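Local coordinates for protein aminotransferase AspB (Helicobacter pylori 26695, PDB 3EZS) that probably works as a pyridoxal 5'-phosphate-dependent transaminase of the class I and II aminotransferase family, moving amino groups between amino acids and keto acids, at residues Pro109-Asn115 with Ala130-Pro136; Glu149-Val155 with Lys185-Ile189. One frame throughout, in Å; residues are numbered along the deposited sequence.

Contact 1. Residues Pro109-Asn115 with Ala130-Pro136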
loop_
_atom_site.group_PDB
_atom_site.type_symbol
_atom_site.label_atom_id
_atom_site.label_comp_id
_atom_site.label_asym_id
_atom_site.label_seq_id
_atom_site.Cartn_x
_atom_site.Cartn_y
_atom_site.Cartn_z
ATOM N N PRO A 109 -23.041 3.908 7.896
ATOM C CA PRO A 109 -22.272 5.131 8.036
ATOM C C PRO A 109 -22.568 6.130 6.924
ATOM O O PRO A 109 -22.983 5.732 5.844
ATOM C CB PRO A 109 -20.830 4.642 7.985
ATOM C CG PRO A 109 -20.881 3.373 7.197
ATOM C CD PRO A 109 -22.198 2.757 7.523
ATOM N N THR A 110 -22.388 7.415 7.225
ATOM C CA THR A 110 -22.635 8.502 6.280
ATOM C C THR A 110 -21.410 9.394 6.162
ATOM O O THR A 110 -20.920 9.907 7.167
ATOM C CB THR A 110 -23.796 9.370 6.732
ATOM O OG1 THR A 110 -24.956 8.546 6.944
ATOM C CG2 THR A 110 -24.073 10.459 5.680
ATOM N N ILE A 111 -20.917 9.575 4.938
ATOM C CA ILE A 111 -19.749 10.388 4.692
ATOM C C ILE A 111 -20.153 11.606 3.857
ATOM O O ILE A 111 -20.991 11.493 2.958
ATOM C CB ILE A 111 -18.664 9.573 3.968
ATOM C CG1 ILE A 111 -18.249 8.361 4.813
ATOM C CG2 ILE A 111 -17.448 10.441 3.655
ATOM C CD1 ILE A 111 -17.207 7.451 4.096
ATOM N N ALA A 112 -19.585 12.770 4.175
ATOM C CA ALA A 112 -19.856 13.992 3.404
ATOM C C ALA A 112 -18.583 14.431 2.713
ATOM O O ALA A 112 -17.501 14.327 3.279
ATOM C CB ALA A 112 -20.386 15.113 4.290
ATOM N N TYR A 113 -18.712 14.866 1.467
ATOM C CA TYR A 113 -17.578 15.421 0.717
ATOM C C TYR A 113 -18.102 16.358 -0.370
ATOM O O TYR A 113 -19.270 16.264 -0.750
ATOM C CB TYR A 113 -16.642 14.328 0.164
ATOM C CG TYR A 113 -17.303 13.192 -0.596
ATOM C CD1 TYR A 113 -17.797 12.080 0.076
ATOM C CD2 TYR A 113 -17.385 13.201 -1.985
ATOM C CE1 TYR A 113 -18.384 11.029 -0.613
ATOM C CE2 TYR A 113 -17.971 12.153 -2.680
ATOM C CZ TYR A 113 -18.471 11.073 -1.989
ATOM O OH TYR A 113 -19.057 10.025 -2.669
ATOM N N PRO A 114 -17.244 17.266 -0.883
ATOM C CA PRO A 114 -17.769 18.198 -1.889
ATOM C C PRO A 114 -18.043 17.568 -3.263
ATOM O O PRO A 114 -17.673 16.413 -3.519
ATOM C CB PRO A 114 -16.680 19.283 -1.988
ATOM C CG PRO A 114 -15.684 18.976 -0.904
ATOM C CD PRO A 114 -15.817 17.519 -0.607
ATOM N N ASN A 115 -18.722 18.338 -4.112
ATOM C CA ASN A 115 -19.062 17.936 -5.479
ATOM C C ASN A 115 -18.836 19.186 -6.355
ATOM O O ASN A 115 -19.508 20.195 -6.177
ATOM C CB ASN A 115 -20.507 17.409 -5.507
ATOM C CG ASN A 115 -20.967 16.959 -6.885
ATOM O OD1 ASN A 115 -20.158 16.669 -7.774
ATOM N ND2 ASN A 115 -22.298 16.878 -7.063
ATOM N N ALA A 130 -20.863 3.200 2.749
ATOM C CA ALA A 130 -21.414 4.392 3.355
ATOM C C ALA A 130 -22.298 5.165 2.390
ATOM O O ALA A 130 -22.120 5.111 1.163
ATOM C CB ALA A 130 -20.266 5.314 3.830
ATOM N N LYS A 131 -23.241 5.894 2.974
ATOM C CA LYS A 131 -24.088 6.832 2.260
ATOM C C LYS A 131 -23.238 8.102 2.055
ATOM O O LYS A 131 -22.555 8.551 2.979
ATOM C CB LYS A 131 -25.299 7.177 3.114
ATOM C CG LYS A 131 -26.287 8.125 2.439
ATOM C CD LYS A 131 -27.315 8.683 3.420
ATOM C CE LYS A 131 -28.083 9.860 2.789
ATOM N NZ LYS A 131 -28.926 10.586 3.783
ATOM N N SER A 132 -23.260 8.650 0.839
ATOM C CA SER A 132 -22.515 9.858 0.509
ATOM C C SER A 132 -23.458 11.062 0.513
ATOM O O SER A 132 -24.525 10.997 -0.064
ATOM C CB SER A 132 -21.867 9.739 -0.877
ATOM O OG SER A 132 -20.830 8.780 -0.905
ATOM N N LEU A 133 -23.055 12.138 1.184
ATOM C CA LEU A 133 -23.778 13.404 1.188
ATOM C C LEU A 133 -22.881 14.359 0.436
ATOM O O LEU A 133 -21.806 14.719 0.918
ATOM C CB LEU A 133 -24.002 13.907 2.612
ATOM C CG LEU A 133 -25.097 13.266 3.441
ATOM C CD1 LEU A 133 -25.055 13.817 4.868
ATOM C CD2 LEU A 133 -26.467 13.511 2.807
ATOM N N LEU A 134 -23.306 14.760 -0.757
ATOM C CA LEU A 134 -22.485 15.588 -1.633
ATOM C C LEU A 134 -22.746 17.072 -1.403
ATOM O O LEU A 134 -23.892 17.504 -1.400
ATOM C CB LEU A 134 -22.725 15.210 -3.087
ATOM C CG LEU A 134 -22.354 13.786 -3.525
ATOM C CD1 LEU A 134 -22.616 13.619 -5.024
ATOM C CD2 LEU A 134 -20.911 13.447 -3.227
HETATM N N MSE A 135 -21.679 17.839 -1.178
HETATM C CA MSE A 135 -21.797 19.269 -0.914
HETATM C C MSE A 135 -21.415 19.989 -2.177
HETATM O O MSE A 135 -20.218 20.168 -2.433
HETATM C CB MSE A 135 -20.867 19.673 0.245
HETATM C CG MSE A 135 -21.288 19.086 1.584
HETATM SE SE MSE A 135 -20.059 19.452 3.062
HETATM C CE MSE A 135 -18.398 18.696 2.380
ATOM N N PRO A 136 -22.420 20.452 -2.964
ATOM C CA PRO A 136 -22.011 21.053 -4.226
ATOM C C PRO A 136 -21.206 22.349 -4.069
ATOM O O PRO A 136 -21.432 23.110 -3.124
ATOM C CB PRO A 136 -23.332 21.319 -4.957
ATOM C CG PRO A 136 -24.413 20.661 -4.119
ATOM C CD PRO A 136 -23.877 20.547 -2.754
#
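Ala130 lies just ahead of the edge strand and packs its methyl against Ile111, CB to CD1 3.7 Å, with the ring of Pro109 on the same methyl. At Lys131 the paired backbone bonds begin: its N donates to Pro109 O, and its O accepts from Ile111 N at 2.8 Å with a C=O...N angle of 177°, close to linear. The lysine chain runs beside Thr110 at its root and then leads away from the partner strand. Ser132 turns to the other face, where its OG meets Tyr113 OH at 2.8 Å, near the plane of the phenol ring; either hydroxyl could donate. The ring reaches across because Tyr113 CG sits between the backbone N and carbonyl carbon (chi1 50°), which lays the phenol over the neighbouring strand. Leu133 N donates to Ile111 O and Leu133 O accepts from Tyr113 N, while Leu133 CD1 touches Thr110 CG2 at 3.6 Å. Six parallel bridges in unbroken register, with 14 residues between the segments, helix 120-127 among them, identify a beta-alpha-beta unit; strand 131-136 is an outermost strand of the large mixed sheet within this chain. Leu134 lies alongside the phenol, its CD2 3.3 Å from Tyr113 CE2, and its CD1 approaches the Asn115 amide, whose ND2 is hydrogen-bonded to Arg342 O. In selenomethionine Met135, N donates to Tyr113 O; its chain bends at chi3, bringing CE to 3.6 Å from Tyr113 C and over the link to Pro114. The bond that Met135 O receives from Asn115 N comes from 58° out of the carbonyl plane and so is not on a lone pair. Pro136, lacking an N-H, keeps a CA-H...O contact of 3.3 Å from its CA to Asn115 O.

Contact 2. Residues Glu149-Val155 with Lys185-Ile189. With EDO (1,2-ethanediol), chain E.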
loop_
_atom_site.group_PDB
_atom_site.type_symbol
_atom_site.label_atom_id
_atom_site.label_comp_id
_atom_site.label_asym_id
_atom_site.label_seq_id
_atom_site.Cartn_x
_atom_site.Cartn_y
_atom_site.Cartn_z
ATOM N N GLU A 149 -28.939 21.482 9.045
ATOM C CA GLU A 149 -28.975 21.010 10.432
ATOM C C GLU A 149 -29.173 19.496 10.592
ATOM O O GLU A 149 -28.459 18.863 11.396
ATOM C CB GLU A 149 -30.028 21.787 11.231
ATOM C CG GLU A 149 -30.041 21.499 12.748
ATOM C CD GLU A 149 -28.747 21.867 13.484
ATOM O OE1 GLU A 149 -28.019 22.796 13.069
ATOM O OE2 GLU A 149 -28.479 21.238 14.521
ATOM N N LYS A 150 -30.106 18.917 9.835
ATOM C CA LYS A 150 -30.358 17.473 9.913
ATOM C C LYS A 150 -29.120 16.687 9.443
ATOM O O LYS A 150 -28.704 15.724 10.096
ATOM C CB LYS A 150 -31.625 17.100 9.123
ATOM C CG LYS A 150 -31.968 15.599 9.021
ATOM C CD LYS A 150 -32.133 14.900 10.381
ATOM N N GLU A 151 -28.539 17.117 8.322
ATOM C CA GLU A 151 -27.331 16.508 7.783
ATOM C C GLU A 151 -26.180 16.556 8.778
ATOM O O GLU A 151 -25.492 15.548 8.963
ATOM C CB GLU A 151 -26.933 17.189 6.480
ATOM C CG GLU A 151 -27.919 16.925 5.346
ATOM C CD GLU A 151 -27.618 17.709 4.091
ATOM O OE1 GLU A 151 -27.079 18.849 4.162
ATOM O OE2 GLU A 151 -27.944 17.174 3.019
ATOM N N LEU A 152 -25.977 17.706 9.433
ATOM C CA LEU A 152 -24.919 17.824 10.453
ATOM C C LEU A 152 -25.074 16.789 11.582
ATOM O O LEU A 152 -24.076 16.280 12.100
ATOM C CB LEU A 152 -24.853 19.253 11.023
ATOM C CG LEU A 152 -24.257 20.308 10.086
ATOM C CD1 LEU A 152 -24.637 21.707 10.493
ATOM C CD2 LEU A 152 -22.710 20.152 9.964
ATOM N N GLN A 153 -26.319 16.479 11.943
ATOM C CA GLN A 153 -26.621 15.495 12.987
ATOM C C GLN A 153 -26.523 14.035 12.510
ATOM O O GLN A 153 -26.396 13.125 13.341
ATOM C CB GLN A 153 -28.028 15.732 13.540
ATOM C CG GLN A 153 -28.221 17.077 14.227
ATOM C CD GLN A 153 -29.673 17.318 14.645
ATOM O OE1 GLN A 153 -30.501 16.400 14.629
ATOM N NE2 GLN A 153 -29.985 18.560 15.018
ATOM N N GLU A 154 -26.594 13.820 11.191
ATOM C CA GLU A 154 -26.535 12.474 10.606
ATOM C C GLU A 154 -25.145 12.019 10.179
ATOM O O GLU A 154 -24.842 10.827 10.242
ATOM C CB GLU A 154 -27.472 12.369 9.403
ATOM N N VAL A 155 -24.300 12.965 9.775
ATOM C CA VAL A 155 -22.991 12.656 9.223
ATOM C C VAL A 155 -22.019 12.133 10.291
ATOM O O VAL A 155 -22.090 12.509 11.455
ATOM C CB VAL A 155 -22.401 13.890 8.455
ATOM C CG1 VAL A 155 -21.972 14.978 9.432
ATOM C CG2 VAL A 155 -21.240 13.478 7.567
ATOM N N LYS A 185 -19.245 19.965 18.126
ATOM C CA LYS A 185 -20.631 20.082 18.572
ATOM C C LYS A 185 -21.445 18.836 18.239
ATOM O O LYS A 185 -22.180 18.327 19.084
ATOM C CB LYS A 185 -21.307 21.292 17.908
ATOM C CG LYS A 185 -22.766 21.503 18.309
ATOM C CD LYS A 185 -23.378 22.657 17.544
ATOM C CE LYS A 185 -24.805 22.942 18.005
ATOM N NZ LYS A 185 -25.450 23.980 17.144
ATOM N N HIS A 186 -21.338 18.370 16.997
ATOM C CA HIS A 186 -22.114 17.216 16.558
ATOM C C HIS A 186 -21.379 15.885 16.718
ATOM O O HIS A 186 -21.955 14.829 16.484
ATOM C CB HIS A 186 -22.552 17.413 15.113
ATOM C CG HIS A 186 -23.454 18.594 14.916
ATOM N ND1 HIS A 186 -24.806 18.547 15.179
ATOM C CD2 HIS A 186 -23.200 19.851 14.480
ATOM C CE1 HIS A 186 -25.344 19.725 14.916
ATOM N NE2 HIS A 186 -24.393 20.532 14.483
ATOM N N ASP A 187 -20.118 15.946 17.131
ATOM C CA ASP A 187 -19.279 14.757 17.295
ATOM C C ASP A 187 -19.143 13.909 16.012
ATOM O O ASP A 187 -19.536 12.736 15.981
ATOM C CB ASP A 187 -19.754 13.902 18.488
ATOM C CG ASP A 187 -18.688 12.895 18.959
ATOM O OD1 ASP A 187 -17.492 13.075 18.635
ATOM O OD2 ASP A 187 -19.045 11.934 19.672
ATOM N N PHE A 188 -18.640 14.528 14.942
ATOM C CA PHE A 188 -18.269 13.788 13.723
ATOM C C PHE A 188 -16.775 14.011 13.451
ATOM O O PHE A 188 -16.166 14.932 14.001
ATOM C CB PHE A 188 -19.134 14.110 12.495
ATOM C CG PHE A 188 -19.131 15.545 12.087
ATOM C CD1 PHE A 188 -18.095 16.067 11.329
ATOM C CD2 PHE A 188 -20.209 16.374 12.414
ATOM C CE1 PHE A 188 -18.102 17.398 10.934
ATOM C CE2 PHE A 188 -20.232 17.719 12.018
ATOM C CZ PHE A 188 -19.179 18.228 11.268
ATOM N N ILE A 189 -16.194 13.128 12.642
ATOM C CA ILE A 189 -14.793 13.193 12.275
ATOM C C ILE A 189 -14.650 14.112 11.061
ATOM O O ILE A 189 -15.400 13.993 10.101
ATOM C CB ILE A 189 -14.210 11.789 11.965
ATOM C CG1 ILE A 189 -14.386 10.852 13.165
ATOM C CG2 ILE A 189 -12.725 11.900 11.516
ATOM C CD1 ILE A 189 -13.891 11.415 14.476
HETATM C C1 EDO E . -26.324 20.699 1.068
HETATM O O1 EDO E . -27.080 20.620 2.291
HETATM C C2 EDO E . -25.577 19.391 0.831
HETATM O O2 EDO E . -26.517 18.299 0.809
HETATM O O HOH W 1 -25.081 23.299 14.469
HETATM O O HOH W 2 -28.106 21.837 17.038
#
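His186 and Phe188 present their rings to the short helix 149-154 and the residue that follows it, and the contact is dominated by CH-pi packing. Leu152 CB lies 3.8 Å from the centroid of the His186 ring and only 14° off its normal, so it sits over a face; the opposite face is met by CG of Lys185, displaced toward the rim. A second CH-pi pair joins Val155 CG1 to the Phe188 ring, 4.1 Å from the centroid and 24° off the normal. Val155 CG1 stands between its own backbone N and carbonyl carbon (chi1 72°), which directs this methyl at the ring. Ordinary apolar packing joins the two pairs, with Leu152 CD2 4.0 Å from Phe188 CE2, while Leu182 of helix 173-186 touches both side chains.

No direct hydrogen bond crosses between the segments; polar linkage runs through water. One water accepts from Lys185 NZ, donates to Glu149 OE1 and bonds His186 NE2 at 2.9 Å in the plane of the imidazole. Another donates to Glu149 OE2 at 2.6 Å and has a weak bond from Lys185 NZ. The carboxylate is also held from its own helix: Gln153 NE2 donates to the anti lone pair of Glu149 OE2 at 3.1 Å. That oxygen lies at the His186 ring edge, 3.5 Å from CE1, where its negative charge could favour a protonated imidazole.

In topological terms, the end of helix 173-186 and its turn into strand 189-193 pack against helix 149-154 where it leads into strand 157-160. These are neighbouring parallel strands, joined by a beta-alpha-beta crossover through helix 173-186, as in the large domain of PLP-dependent aminotransferases.

Contact 1 closes before contact 2 opens along the chain: strand 131-136 is followed by helix 149-154. The centres of the two contacts lie about 12 Å apart, on the same side of the chain's centre. Contact 1 is part of the large mixed sheet, at an outer margin of the order 189-193, 157-160, 110-115, 131-136; contact 2 packs the helical ends that lead into strands 157-160 and 189-193. They meet directly at Val155, whose CG2 is 3.6 Å from Thr110 O and 3.8 Å from Ala112 CB. Backbone bonds from Ala112 to Leu157 and Ile159, and from Ile189 to Val158, make strand 157-160 the bridge between them within one parallel beta-alpha-beta framework.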